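Local coordinates for protein TCR beta chain (Gallus gallus, PDB 6LIR) that pairs with the TCR alpha chain to form the chicken T-cell receptor, which probably recognises peptide antigens held by MHC molecules, at residues 155-160 with 197-202; 135-140 with 185-190; 26-31 with 89-94. All blocks are in the same frame, centred on the assembly; numbering follows the deposited sequence.

All three contacts pair antiparallel strands, in two immunoglobulin domains. Contacts 1 and 2 belong to the constant domain, one in each of its two sheets, and meet through the core: F199 CZ lies 3.5 Å from I187 CD1, and W155 packs on L139 and L185. Contact 1 is partly buried, with a cysteine-tryptophan core face and a polar, watered turn. Contact 2 is more buried: one face lies in the domain core, and its charged face meets the alpha chain. Contact 3 lies in the variable domain, its centre about 43 Å from that of contact 2; serines, a histidine and a tyrosine make up most of it where the strands run out into loops.

Contact 1. Residues 155-160 with 197-202; sequences WKVNGV and NRFECI
The carboxamide oxygen of N158 takes the backbone N-H of R198: OD1 lies 2.6 Å from R198 N, nearly straight, although the donor stands above the carbonyl plane. The other end of the amide, N158 ND2, gives a hydrogen to N197 OD1 at 3.1 Å, and that oxygen lies in the amide plane of N158; N197 ND2 is hydrogen-bonded to E191 O. CG of N158 sits beside its own backbone N (chi1 -67°), which turns both amide atoms back to the start of strand 198-202. With N158 N bonded to R198 O at 2.9 Å, three bonds fasten the type I' turn V157-V160 to N197 and R198, where the neighbouring strand begins. A water accepts from G159 N and donates to E200 OE2, tying the turn to the same face as K156, whose aliphatic chain touches CD1 of I202.

On the other face, C201 CB stands 3.9 Å from the centroid of the six-membered ring of W155, 10° off its normal, a CH-pi contact; SG makes a longer sulfur-aromatic approach. This is the tryptophan-and-disulfide core of an immunoglobulin domain: C201 forms the disulfide with C141, and W155 NE1 is hydrogen-bonded to S183 OG. Strands 152-157 and 198-207 are the inner pair of their sheet, between 160-162 and 210-219, and W155 and F199 pack on L139 and L185 of the facing sheet.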
ATOM      1  N   TRP B 155       7.744  -0.847  10.867  1.00 37.52           N
ATOM      2  CA  TRP B 155       8.571  -1.534  11.845  1.00 37.10           C
ATOM      3  C   TRP B 155      10.029  -1.124  11.696  1.00 42.08           C
ATOM      4  O   TRP B 155      10.529  -0.971  10.577  1.00 39.12           O
ATOM      5  CB  TRP B 155       8.465  -3.052  11.683  1.00 42.28           C
ATOM      6  CG  TRP B 155       7.176  -3.652  12.136  1.00 38.65           C
ATOM      7  CD1 TRP B 155       6.071  -3.894  11.373  1.00 40.68           C
ATOM      8  CD2 TRP B 155       6.867  -4.123  13.452  1.00 41.10           C
ATOM      9  NE1 TRP B 155       5.086  -4.477  12.137  1.00 39.90           N
ATOM     10  CE2 TRP B 155       5.550  -4.626  13.417  1.00 41.90           C
ATOM     11  CE3 TRP B 155       7.574  -4.162  14.659  1.00 38.01           C
ATOM     12  CZ2 TRP B 155       4.926  -5.163  14.540  1.00 42.55           C
ATOM     13  CZ3 TRP B 155       6.952  -4.693  15.774  1.00 41.59           C
ATOM     14  CH2 TRP B 155       5.642  -5.188  15.706  1.00 40.01           C
ATOM     15  N   LYS B 156      10.708  -0.955  12.828  1.00 40.31           N
ATOM     16  CA  LYS B 156      12.161  -0.932  12.883  1.00 41.34           C
ATOM     17  C   LYS B 156      12.648  -2.059  13.783  1.00 44.70           C
ATOM     18  O   LYS B 156      12.076  -2.296  14.852  1.00 44.83           O
ATOM     19  CB  LYS B 156      12.677   0.417  13.390  1.00 43.47           C
ATOM     20  CG  LYS B 156      12.512   1.552  12.390  1.00 48.81           C
ATOM     21  CD  LYS B 156      13.232   2.811  12.852  1.00 47.34           C
ATOM     22  CE  LYS B 156      13.130   3.913  11.817  1.00 52.96           C
ATOM     23  NZ  LYS B 156      13.756   5.179  12.284  1.00 62.82           N
ATOM     24  N   VAL B 157      13.715  -2.736  13.371  1.00 39.78           N
ATOM     25  CA  VAL B 157      14.374  -3.729  14.210  1.00 47.05           C
ATOM     26  C   VAL B 157      15.789  -3.233  14.474  1.00 49.30           C
ATOM     27  O   VAL B 157      16.609  -3.149  13.549  1.00 50.38           O
ATOM     28  CB  VAL B 157      14.386  -5.123  13.566  1.00 47.41           C
ATOM     29  CG1 VAL B 157      15.140  -6.099  14.450  1.00 47.40           C
ATOM     30  CG2 VAL B 157      12.965  -5.611  13.328  1.00 44.35           C
ATOM     31  N   ASN B 158      16.078  -2.926  15.736  1.00 48.24           N
ATOM     32  CA  ASN B 158      17.370  -2.397  16.163  1.00 51.08           C
ATOM     33  C   ASN B 158      17.755  -1.172  15.333  1.00 54.37           C
ATOM     34  O   ASN B 158      18.812  -1.114  14.701  1.00 56.69           O
ATOM     35  CB  ASN B 158      18.449  -3.480  16.094  1.00 49.63           C
ATOM     36  CG  ASN B 158      18.218  -4.593  17.097  1.00 51.67           C
ATOM     37  OD1 ASN B 158      17.716  -4.356  18.197  1.00 46.03           O
ATOM     38  ND2 ASN B 158      18.581  -5.814  16.723  1.00 47.71           N
ATOM     39  N   GLY B 159      16.867  -0.179  15.347  1.00 52.31           N
ATOM     40  CA  GLY B 159      17.097   1.074  14.658  1.00 58.56           C
ATOM     41  C   GLY B 159      16.999   1.038  13.146  1.00 56.46           C
ATOM     42  O   GLY B 159      17.060   2.103  12.520  1.00 56.18           O
ATOM     43  N   VAL B 160      16.853  -0.134  12.532  1.00 49.22           N
ATOM     44  CA  VAL B 160      16.869  -0.270  11.080  1.00 53.69           C
ATOM     45  C   VAL B 160      15.459  -0.549  10.576  1.00 52.90           C
ATOM     46  O   VAL B 160      14.728  -1.353  11.166  1.00 50.09           O
ATOM     47  CB  VAL B 160      17.837  -1.392  10.649  1.00 56.25           C
ATOM     48  CG1 VAL B 160      17.896  -1.513   9.134  1.00 53.45           C
ATOM     49  CG2 VAL B 160      19.225  -1.149  11.231  1.00 55.13           C
ATOM     50  N   ASN B 197      17.428  -7.702  21.064  1.00 50.79           N
ATOM     51  CA  ASN B 197      16.746  -7.293  19.844  1.00 46.88           C
ATOM     52  C   ASN B 197      15.592  -6.355  20.176  1.00 50.17           C
ATOM     53  O   ASN B 197      14.703  -6.684  20.970  1.00 48.60           O
ATOM     54  CB  ASN B 197      16.246  -8.517  19.082  1.00 47.91           C
ATOM     55  CG  ASN B 197      17.332  -9.152  18.234  1.00 49.94           C
ATOM     56  OD1 ASN B 197      18.398  -8.567  18.030  1.00 50.69           O
ATOM     57  ND2 ASN B 197      17.067 -10.354  17.735  1.00 50.28           N
ATOM     58  N   ARG B 198      15.613  -5.182  19.565  1.00 60.10           N
ATOM     59  CA  ARG B 198      14.631  -4.137  19.812  1.00 57.85           C
ATOM     60  C   ARG B 198      13.647  -4.116  18.648  1.00 53.86           C
ATOM     61  O   ARG B 198      14.009  -3.740  17.529  1.00 55.00           O
ATOM     62  CB  ARG B 198      15.316  -2.786  20.000  1.00 56.51           C
ATOM     63  CG  ARG B 198      14.392  -1.587  19.945  1.00 59.38           C
ATOM     64  CD  ARG B 198      15.021  -0.415  20.681  1.00 71.94           C
ATOM     65  NE  ARG B 198      15.859   0.391  19.800  1.00 69.14           N
ATOM     66  CZ  ARG B 198      17.154   0.172  19.595  1.00 74.30           C
ATOM     67  NH1 ARG B 198      17.834   0.957  18.770  1.00 73.88           N
ATOM     68  NH2 ARG B 198      17.772  -0.826  20.217  1.00 73.28           N
ATOM     69  N   PHE B 199      12.401  -4.506  18.911  1.00 45.01           N
ATOM     70  CA  PHE B 199      11.375  -4.583  17.878  1.00 46.08           C
ATOM     71  C   PHE B 199      10.453  -3.384  18.052  1.00 47.77           C
ATOM     72  O   PHE B 199       9.742  -3.272  19.055  1.00 49.31           O
ATOM     73  CB  PHE B 199      10.599  -5.896  17.965  1.00 43.15           C
ATOM     74  CG  PHE B 199      11.457  -7.115  17.812  1.00 43.99           C
ATOM     75  CD1 PHE B 199      11.861  -7.548  16.557  1.00 41.95           C
ATOM     76  CD2 PHE B 199      11.869  -7.823  18.927  1.00 44.38           C
ATOM     77  CE1 PHE B 199      12.660  -8.674  16.424  1.00 40.99           C
ATOM     78  CE2 PHE B 199      12.663  -8.942  18.801  1.00 43.96           C
ATOM     79  CZ  PHE B 199      13.060  -9.369  17.552  1.00 43.35           C
ATOM     80  N   GLU B 200      10.486  -2.483  17.073  1.00 45.16           N
ATOM     81  CA  GLU B 200       9.883  -1.164  17.188  1.00 47.19           C
ATOM     82  C   GLU B 200       8.804  -1.009  16.129  1.00 44.24           C
ATOM     83  O   GLU B 200       9.072  -1.144  14.931  1.00 40.76           O
ATOM     84  CB  GLU B 200      10.953  -0.083  17.044  1.00 44.83           C
ATOM     85  CG  GLU B 200      10.442   1.335  16.941  1.00 49.33           C
ATOM     86  CD  GLU B 200      11.563   2.346  17.110  1.00 52.26           C
ATOM     87  OE1 GLU B 200      11.269   3.551  17.262  1.00 54.65           O
ATOM     88  OE2 GLU B 200      12.742   1.927  17.085  1.00 51.30           O
ATOM     89  N   CYS B 201       7.591  -0.720  16.578  1.00 39.09           N
ATOM     90  CA  CYS B 201       6.479  -0.389  15.704  1.00 42.37           C
ATOM     91  C   CYS B 201       6.213   1.100  15.830  1.00 44.19           C
ATOM     92  O   CYS B 201       6.040   1.605  16.942  1.00 43.12           O
ATOM     93  CB  CYS B 201       5.226  -1.183  16.077  1.00 42.15           C
ATOM     94  SG  CYS B 201       3.759  -0.671  15.148  1.00 54.54           S
ATOM     95  N   ILE B 202       6.141   1.791  14.695  1.00 44.59           N
ATOM     96  CA  ILE B 202       5.993   3.242  14.671  1.00 41.04           C
ATOM     97  C   ILE B 202       4.712   3.593  13.928  1.00 44.46           C
ATOM     98  O   ILE B 202       4.472   3.103  12.820  1.00 43.89           O
ATOM     99  CB  ILE B 202       7.203   3.921  14.003  1.00 43.61           C
ATOM    100  CG1 ILE B 202       8.493   3.585  14.751  1.00 49.55           C
ATOM    101  CG2 ILE B 202       7.002   5.434  13.905  1.00 47.82           C
ATOM    102  CD1 ILE B 202       9.688   3.424  13.833  1.00 52.00           C
TER
HETATM  103  O   HOH W   1      14.503  -0.561  16.460  1.00 49.01           O

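Contact 2. Residues 135-140 with 185-190; sequences KKATLV and LRISAQ
The guanidinium of R186 is overlaid by the aliphatic chain of K136, whose CD stands 3.8 Å above the plane, over its centre. The two chains cross at an angle, and their charged ends come close, K136 NZ being 4.2 Å from R186 NH1. Such proximity of like charges is probably made tolerable by acids: K136 NZ forms a salt bridge with E164 of the TCR alpha chain, R186 NH1 one with D135 of the same alpha chain, and R186 NH2 one with E130 of this chain. R186 reaches that far because its side chain is extended from CG to NE. T138 sits beside it, OG1 3.3 Å from R186 CG, and this hydroxyl is hydrogen-bonded to E130 as well, so one carboxylate oxygen engages both neighbours.

Strands 136-146 and 178-188 are the central pair of the four-stranded sheet of a C1-set immunoglobulin domain, the sheet by which constant domains of T-cell receptors associate; the alpha-chain partners of K136 and R186 place this face at that interface. Two hydrogen-bonded pairs carry the backbone: A137 N to I187 O at 2.8 Å with its return bond, and L139 N to L185 O, also 2.8 Å, with its own.

The reverse face is apolar. A137 CB meets I187 CG1 at 4.1 Å, and L139 CD1 meets L185 CD2 at 4.3 Å, all turned toward F199, W155 or W192. CG1 of I187 lies between its backbone N and carbonyl carbon (chi1 60°), which brings it alongside A137. At the strand's end S188 is the N-cap of helix 189-192, OG accepting from E191 N, and A189 N binds K135 O at 2.9 Å.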
ATOM      1  N   LYS B 135       7.956 -22.553  15.646  1.00 45.09           N
ATOM      2  CA  LYS B 135       9.319 -22.011  15.705  1.00 47.19           C
ATOM      3  C   LYS B 135       9.387 -20.604  15.113  1.00 45.64           C
ATOM      4  O   LYS B 135      10.415 -20.185  14.578  1.00 42.82           O
ATOM      5  CB  LYS B 135      10.327 -22.949  15.034  1.00 49.49           C
ATOM      6  CG  LYS B 135      10.830 -24.041  15.983  1.00 59.88           C
ATOM      7  CD  LYS B 135      11.897 -24.925  15.350  1.00 64.09           C
ATOM      8  CE  LYS B 135      13.145 -24.133  14.981  1.00 68.95           C
ATOM      9  NZ  LYS B 135      14.395 -24.812  15.439  1.00 68.93           N
ATOM     10  N   LYS B 136       8.282 -19.865  15.205  1.00 39.55           N
ATOM     11  CA  LYS B 136       8.235 -18.478  14.778  1.00 43.91           C
ATOM     12  C   LYS B 136       7.437 -17.674  15.791  1.00 41.72           C
ATOM     13  O   LYS B 136       6.560 -18.203  16.478  1.00 40.69           O
ATOM     14  CB  LYS B 136       7.593 -18.320  13.388  1.00 43.07           C
ATOM     15  CG  LYS B 136       8.233 -19.143  12.288  1.00 38.55           C
ATOM     16  CD  LYS B 136       7.346 -19.183  11.053  1.00 43.79           C
ATOM     17  CE  LYS B 136       7.825 -20.232  10.064  1.00 48.08           C
ATOM     18  NZ  LYS B 136       6.906 -20.350   8.899  1.00 58.04           N
ATOM     19  N   ALA B 137       7.756 -16.386  15.880  1.00 39.51           N
ATOM     20  CA  ALA B 137       7.030 -15.443  16.717  1.00 36.93           C
ATOM     21  C   ALA B 137       6.367 -14.406  15.827  1.00 40.73           C
ATOM     22  O   ALA B 137       7.041 -13.753  15.023  1.00 37.98           O
ATOM     23  CB  ALA B 137       7.957 -14.764  17.732  1.00 38.64           C
ATOM     24  N   THR B 138       5.057 -14.245  15.968  1.00 35.75           N
ATOM     25  CA  THR B 138       4.351 -13.181  15.273  1.00 37.90           C
ATOM     26  C   THR B 138       4.115 -12.048  16.259  1.00 39.80           C
ATOM     27  O   THR B 138       3.483 -12.245  17.302  1.00 42.82           O
ATOM     28  CB  THR B 138       3.025 -13.670  14.690  1.00 38.41           C
ATOM     29  OG1 THR B 138       3.258 -14.779  13.811  1.00 37.85           O
ATOM     30  CG2 THR B 138       2.343 -12.550  13.910  1.00 33.02           C
ATOM     31  N   LEU B 139       4.608 -10.864  15.917  1.00 38.12           N
ATOM     32  CA  LEU B 139       4.421  -9.667  16.720  1.00 36.99           C
ATOM     33  C   LEU B 139       3.345  -8.830  16.049  1.00 37.66           C
ATOM     34  O   LEU B 139       3.500  -8.426  14.890  1.00 44.20           O
ATOM     35  CB  LEU B 139       5.719  -8.868  16.841  1.00 39.77           C
ATOM     36  CG  LEU B 139       6.983  -9.616  17.261  1.00 42.39           C
ATOM     37  CD1 LEU B 139       8.171  -8.661  17.280  1.00 44.17           C
ATOM     38  CD2 LEU B 139       6.789 -10.256  18.619  1.00 44.15           C
ATOM     39  N   VAL B 140       2.250  -8.591  16.759  1.00 30.18           N
ATOM     40  CA  VAL B 140       1.141  -7.824  16.218  1.00 31.68           C
ATOM     41  C   VAL B 140       1.165  -6.443  16.849  1.00 37.04           C
ATOM     42  O   VAL B 140       1.031  -6.298  18.070  1.00 37.35           O
ATOM     43  CB  VAL B 140      -0.197  -8.531  16.464  1.00 34.83           C
ATOM     44  CG1 VAL B 140      -1.315  -7.797  15.749  1.00 34.56           C
ATOM     45  CG2 VAL B 140      -0.113  -9.978  15.994  1.00 34.06           C
ATOM     46  N   LEU B 185       4.604  -8.509  12.289  1.00 34.67           N
ATOM     47  CA  LEU B 185       5.973  -8.882  11.954  1.00 37.25           C
ATOM     48  C   LEU B 185       6.204 -10.296  12.468  1.00 38.21           C
ATOM     49  O   LEU B 185       6.211 -10.526  13.682  1.00 36.42           O
ATOM     50  CB  LEU B 185       6.978  -7.902  12.559  1.00 36.77           C
ATOM     51  CG  LEU B 185       8.442  -8.358  12.606  1.00 39.85           C
ATOM     52  CD1 LEU B 185       8.974  -8.664  11.208  1.00 38.43           C
ATOM     53  CD2 LEU B 185       9.319  -7.320  13.306  1.00 37.66           C
ATOM     54  N   ARG B 186       6.384 -11.241  11.551  1.00 37.48           N
ATOM     55  CA  ARG B 186       6.654 -12.629  11.905  1.00 38.23           C
ATOM     56  C   ARG B 186       8.143 -12.909  11.754  1.00 40.78           C
ATOM     57  O   ARG B 186       8.722 -12.655  10.693  1.00 39.75           O
ATOM     58  CB  ARG B 186       5.838 -13.598  11.045  1.00 35.41           C
ATOM     59  CG  ARG B 186       5.751 -15.003  11.653  1.00 34.35           C
ATOM     60  CD  ARG B 186       4.736 -15.899  10.953  1.00 35.84           C
ATOM     61  NE  ARG B 186       4.303 -16.991  11.830  1.00 35.00           N
ATOM     62  CZ  ARG B 186       3.695 -18.099  11.412  1.00 39.72           C
ATOM     63  NH1 ARG B 186       3.447 -18.278  10.124  1.00 37.52           N
ATOM     64  NH2 ARG B 186       3.338 -19.033  12.287  1.00 38.01           N
ATOM     65  N   ILE B 187       8.767 -13.405  12.825  1.00 40.19           N
ATOM     66  CA  ILE B 187      10.199 -13.664  12.837  1.00 43.47           C
ATOM     67  C   ILE B 187      10.458 -15.086  13.319  1.00 44.63           C
ATOM     68  O   ILE B 187       9.610 -15.716  13.955  1.00 46.32           O
ATOM     69  CB  ILE B 187      10.947 -12.660  13.736  1.00 45.42           C
ATOM     70  CG1 ILE B 187      10.419 -12.767  15.167  1.00 41.59           C
ATOM     71  CG2 ILE B 187      10.784 -11.240  13.205  1.00 36.50           C
ATOM     72  CD1 ILE B 187      11.028 -11.778  16.120  1.00 43.92           C
ATOM     73  N   SER B 188      11.653 -15.586  13.004  1.00 42.81           N
ATOM     74  CA  SER B 188      12.088 -16.883  13.504  1.00 47.23           C
ATOM     75  C   SER B 188      12.205 -16.864  15.026  1.00 48.17           C
ATOM     76  O   SER B 188      12.415 -15.817  15.642  1.00 45.23           O
ATOM     77  CB  SER B 188      13.427 -17.270  12.877  1.00 45.20           C
ATOM     78  OG  SER B 188      14.466 -16.458  13.392  1.00 51.01           O
ATOM     79  N   ALA B 189      12.039 -18.043  15.637  1.00 46.36           N
ATOM     80  CA  ALA B 189      12.209 -18.162  17.083  1.00 44.40           C
ATOM     81  C   ALA B 189      13.602 -17.720  17.532  1.00 43.52           C
ATOM     82  O   ALA B 189      13.743 -17.060  18.569  1.00 45.55           O
ATOM     83  CB  ALA B 189      11.929 -19.599  17.522  1.00 42.12           C
ATOM     84  N   GLN B 190      14.641 -18.061  16.757  1.00 49.08           N
ATOM     85  CA  GLN B 190      16.007 -17.643  17.085  1.00 56.29           C
ATOM     86  C   GLN B 190      16.122 -16.124  17.184  1.00 54.83           C
ATOM     87  O   GLN B 190      16.802 -15.599  18.077  1.00 54.65           O
ATOM     88  CB  GLN B 190      17.016 -18.206  16.078  1.00 62.27           C
ATOM     89  CG  GLN B 190      16.576 -18.278  14.630  1.00 68.04           C
ATOM     90  CD  GLN B 190      15.814 -19.558  14.333  1.00 77.87           C
ATOM     91  OE1 GLN B 190      14.616 -19.651  14.601  1.00 79.98           O
ATOM     92  NE2 GLN B 190      16.512 -20.563  13.809  1.00 80.39           N
TER

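Contact 3. Residues 26-31 with 89-94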
ATOM      1  N   HIS B  26      14.855  17.865 -14.045  1.00 53.13           N
ATOM      2  CA  HIS B  26      13.820  17.538 -15.012  1.00 52.58           C
ATOM      3  C   HIS B  26      13.025  18.779 -15.379  1.00 45.93           C
ATOM      4  O   HIS B  26      12.656  19.572 -14.509  1.00 46.12           O
ATOM      5  CB  HIS B  26      12.879  16.473 -14.450  1.00 41.95           C
ATOM      6  CG  HIS B  26      13.403  15.079 -14.571  1.00 46.52           C
ATOM      7  ND1 HIS B  26      12.762  13.994 -14.016  1.00 44.06           N
ATOM      8  CD2 HIS B  26      14.509  14.592 -15.181  1.00 46.18           C
ATOM      9  CE1 HIS B  26      13.450  12.897 -14.281  1.00 50.46           C
ATOM     10  NE2 HIS B  26      14.514  13.233 -14.988  1.00 46.91           N
ATOM     11  N   ASP B  27      12.742  18.936 -16.672  1.00 48.65           N
ATOM     12  CA  ASP B  27      11.954  20.087 -17.091  1.00 46.34           C
ATOM     13  C   ASP B  27      10.466  19.858 -16.872  1.00 42.24           C
ATOM     14  O   ASP B  27       9.740  20.802 -16.542  1.00 38.76           O
ATOM     15  CB  ASP B  27      12.209  20.399 -18.569  1.00 48.37           C
ATOM     16  CG  ASP B  27      13.636  20.838 -18.841  1.00 59.62           C
ATOM     17  OD1 ASP B  27      14.297  21.347 -17.909  1.00 60.18           O
ATOM     18  OD2 ASP B  27      14.096  20.674 -19.992  1.00 62.93           O
ATOM     19  N   TYR B  28       9.999  18.621 -17.014  1.00 46.07           N
ATOM     20  CA  TYR B  28       8.585  18.318 -16.853  1.00 42.70           C
ATOM     21  C   TYR B  28       8.311  17.892 -15.420  1.00 41.30           C
ATOM     22  O   TYR B  28       9.017  17.039 -14.871  1.00 43.12           O
ATOM     23  CB  TYR B  28       8.148  17.219 -17.823  1.00 45.70           C
ATOM     24  CG  TYR B  28       6.660  16.945 -17.804  1.00 50.41           C
ATOM     25  CD1 TYR B  28       5.778  17.736 -18.534  1.00 49.46           C
ATOM     26  CD2 TYR B  28       6.134  15.898 -17.054  1.00 44.49           C
ATOM     27  CE1 TYR B  28       4.418  17.490 -18.518  1.00 50.11           C
ATOM     28  CE2 TYR B  28       4.776  15.645 -17.033  1.00 46.48           C
ATOM     29  CZ  TYR B  28       3.922  16.444 -17.767  1.00 50.61           C
ATOM     30  OH  TYR B  28       2.567  16.197 -17.751  1.00 42.98           O
ATOM     31  N   MET B  29       7.294  18.498 -14.815  1.00 36.42           N
ATOM     32  CA  MET B  29       6.768  18.047 -13.539  1.00 40.43           C
ATOM     33  C   MET B  29       5.253  18.051 -13.632  1.00 41.09           C
ATOM     34  O   MET B  29       4.669  18.727 -14.482  1.00 39.60           O
ATOM     35  CB  MET B  29       7.246  18.928 -12.379  1.00 37.21           C
ATOM     36  CG  MET B  29       8.752  18.955 -12.225  1.00 38.28           C
ATOM     37  SD  MET B  29       9.256  19.877 -10.771  1.00 44.20           S
ATOM     38  CE  MET B  29       8.595  18.830  -9.472  1.00 40.59           C
ATOM     39  N   SER B  30       4.613  17.312 -12.733  1.00 36.19           N
ATOM     40  CA  SER B  30       3.166  17.203 -12.815  1.00 37.75           C
ATOM     41  C   SER B  30       2.612  16.779 -11.469  1.00 39.44           C
ATOM     42  O   SER B  30       3.330  16.254 -10.615  1.00 43.15           O
ATOM     43  CB  SER B  30       2.745  16.213 -13.904  1.00 40.33           C
ATOM     44  OG  SER B  30       3.260  14.922 -13.635  1.00 42.40           O
ATOM     45  N   TRP B  31       1.309  16.986 -11.312  1.00 35.87           N
ATOM     46  CA  TRP B  31       0.573  16.593 -10.119  1.00 38.68           C
ATOM     47  C   TRP B  31      -0.614  15.754 -10.563  1.00 42.41           C
ATOM     48  O   TRP B  31      -1.355  16.152 -11.468  1.00 37.18           O
ATOM     49  CB  TRP B  31       0.097  17.810  -9.317  1.00 38.83           C
ATOM     50  CG  TRP B  31       1.106  18.338  -8.331  1.00 42.38           C
ATOM     51  CD1 TRP B  31       1.850  19.479  -8.451  1.00 39.29           C
ATOM     52  CD2 TRP B  31       1.470  17.753  -7.072  1.00 38.01           C
ATOM     53  NE1 TRP B  31       2.655  19.639  -7.347  1.00 42.29           N
ATOM     54  CE2 TRP B  31       2.442  18.593  -6.486  1.00 39.50           C
ATOM     55  CE3 TRP B  31       1.072  16.600  -6.384  1.00 39.81           C
ATOM     56  CZ2 TRP B  31       3.020  18.318  -5.247  1.00 37.66           C
ATOM     57  CZ3 TRP B  31       1.651  16.327  -5.151  1.00 35.23           C
ATOM     58  CH2 TRP B  31       2.613  17.182  -4.597  1.00 38.65           C
ATOM     59  N   ALA B  89       5.023  13.868 -10.187  1.00 38.13           N
ATOM     60  CA  ALA B  89       5.818  13.094 -11.122  1.00 38.67           C
ATOM     61  C   ALA B  89       6.665  14.041 -11.951  1.00 42.23           C
ATOM     62  O   ALA B  89       6.347  15.222 -12.099  1.00 46.85           O
ATOM     63  CB  ALA B  89       4.931  12.233 -12.034  1.00 42.59           C
ATOM     64  N   SER B  90       7.761  13.510 -12.488  1.00 40.56           N
ATOM     65  CA  SER B  90       8.651  14.299 -13.322  1.00 42.50           C
ATOM     66  C   SER B  90       9.197  13.447 -14.459  1.00 43.38           C
ATOM     67  O   SER B  90       9.197  12.216 -14.399  1.00 46.64           O
ATOM     68  CB  SER B  90       9.810  14.879 -12.503  1.00 44.20           C
ATOM     69  OG  SER B  90      10.873  13.944 -12.411  1.00 50.26           O
ATOM     70  N   SER B  91       9.677  14.132 -15.496  1.00 40.18           N
ATOM     71  CA  SER B  91      10.421  13.498 -16.572  1.00 46.34           C
ATOM     72  C   SER B  91      11.353  14.522 -17.199  1.00 51.16           C
ATOM     73  O   SER B  91      11.190  15.732 -17.018  1.00 51.25           O
ATOM     74  CB  SER B  91       9.488  12.896 -17.629  1.00 46.46           C
ATOM     75  OG  SER B  91       8.611  13.882 -18.140  1.00 52.23           O
ATOM     76  N   SER B  92      12.342  14.011 -17.937  1.00 70.52           N
ATOM     77  CA  SER B  92      13.280  14.866 -18.662  1.00 76.50           C
ATOM     78  C   SER B  92      12.545  15.887 -19.526  1.00 81.26           C
ATOM     79  O   SER B  92      12.875  17.080 -19.525  1.00 83.81           O
ATOM     80  CB  SER B  92      14.218  14.003 -19.506  1.00 82.68           C
ATOM     81  OG  SER B  92      14.675  14.699 -20.648  1.00 92.15           O
ATOM     82  N   TYR B  93      11.545  15.422 -20.270  1.00 83.13           N
ATOM     83  CA  TYR B  93      10.660  16.260 -21.067  1.00 88.59           C
ATOM     84  C   TYR B  93       9.413  15.433 -21.351  1.00 90.31           C
ATOM     85  O   TYR B  93       9.388  14.223 -21.115  1.00 90.09           O
ATOM     86  CB  TYR B  93      11.337  16.715 -22.368  1.00 95.66           C
ATOM     87  CG  TYR B  93      12.079  15.605 -23.096  1.00 97.79           C
ATOM     88  CD1 TYR B  93      11.390  14.571 -23.719  1.00100.71           C
ATOM     89  CD2 TYR B  93      13.467  15.594 -23.163  1.00100.00           C
ATOM     90  CE1 TYR B  93      12.059  13.554 -24.379  1.00103.11           C
ATOM     91  CE2 TYR B  93      14.147  14.577 -23.820  1.00105.49           C
ATOM     92  CZ  TYR B  93      13.437  13.561 -24.427  1.00105.47           C
ATOM     93  OH  TYR B  93      14.102  12.549 -25.084  1.00105.86           O
ATOM     94  N   LYS B  94       8.376  16.090 -21.860  1.00 99.17           N
ATOM     95  CA  LYS B  94       7.178  15.346 -22.215  1.00100.59           C
ATOM     96  C   LYS B  94       7.373  14.615 -23.541  1.00104.27           C
ATOM     97  O   LYS B  94       8.118  15.056 -24.421  1.00109.16           O
ATOM     98  CB  LYS B  94       5.936  16.237 -22.274  1.00101.78           C
ATOM     99  CG  LYS B  94       4.679  15.417 -22.579  1.00 99.33           C
ATOM    100  CD  LYS B  94       3.403  16.055 -22.110  1.00 99.83           C
ATOM    101  CE  LYS B  94       2.760  16.821 -23.236  1.00 98.43           C
ATOM    102  NZ  LYS B  94       1.388  17.246 -22.877  1.00 97.39           N
TER
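The imidazole of H26 lies flat on the backbone of 91-92: S92 N stands 3.5 Å above the ring plane, over its centre, with the carbonyl carbon of S91 toward the rim of the same face. At the ring edge, near its plane, ND1 is hydrogen-bonded to S90 OG at a very short 2.5 Å, with an angle of 164°, and either atom could be the donor. Face and edge together probably limit the ring's rotation, though so short a separation calls for caution. Replacing H26 by an alanine is likely to leave the S90 hydroxyl without this partner and to uncover the S91-S92 peptide.

Y28 projects from the sheet on the same face as S91, its CG opposite the backbone N (chi1 -174°), which carries the ring to S91 OG and K94; both meet it obliquely, S91 OG 3.4 Å from CD2 and K94 CD 4.0 Å from CE1. S91 OG also donates to Y93 O. In this V-set domain strands 28-34 and 84-91 are adjacent, and residues around their ends form CDR1 and CDR3 in T-cell receptors; K94, which is poorly ordered, packs on Y94 of the TCR alpha chain.

M29 takes the opposite face with S90, its side chain packing on C20 and C88, the domain's disulfide. Backbone bonds secure the register: S91 N to Y28 O at 3.0 Å and S30 N to A89 O at 2.8 Å.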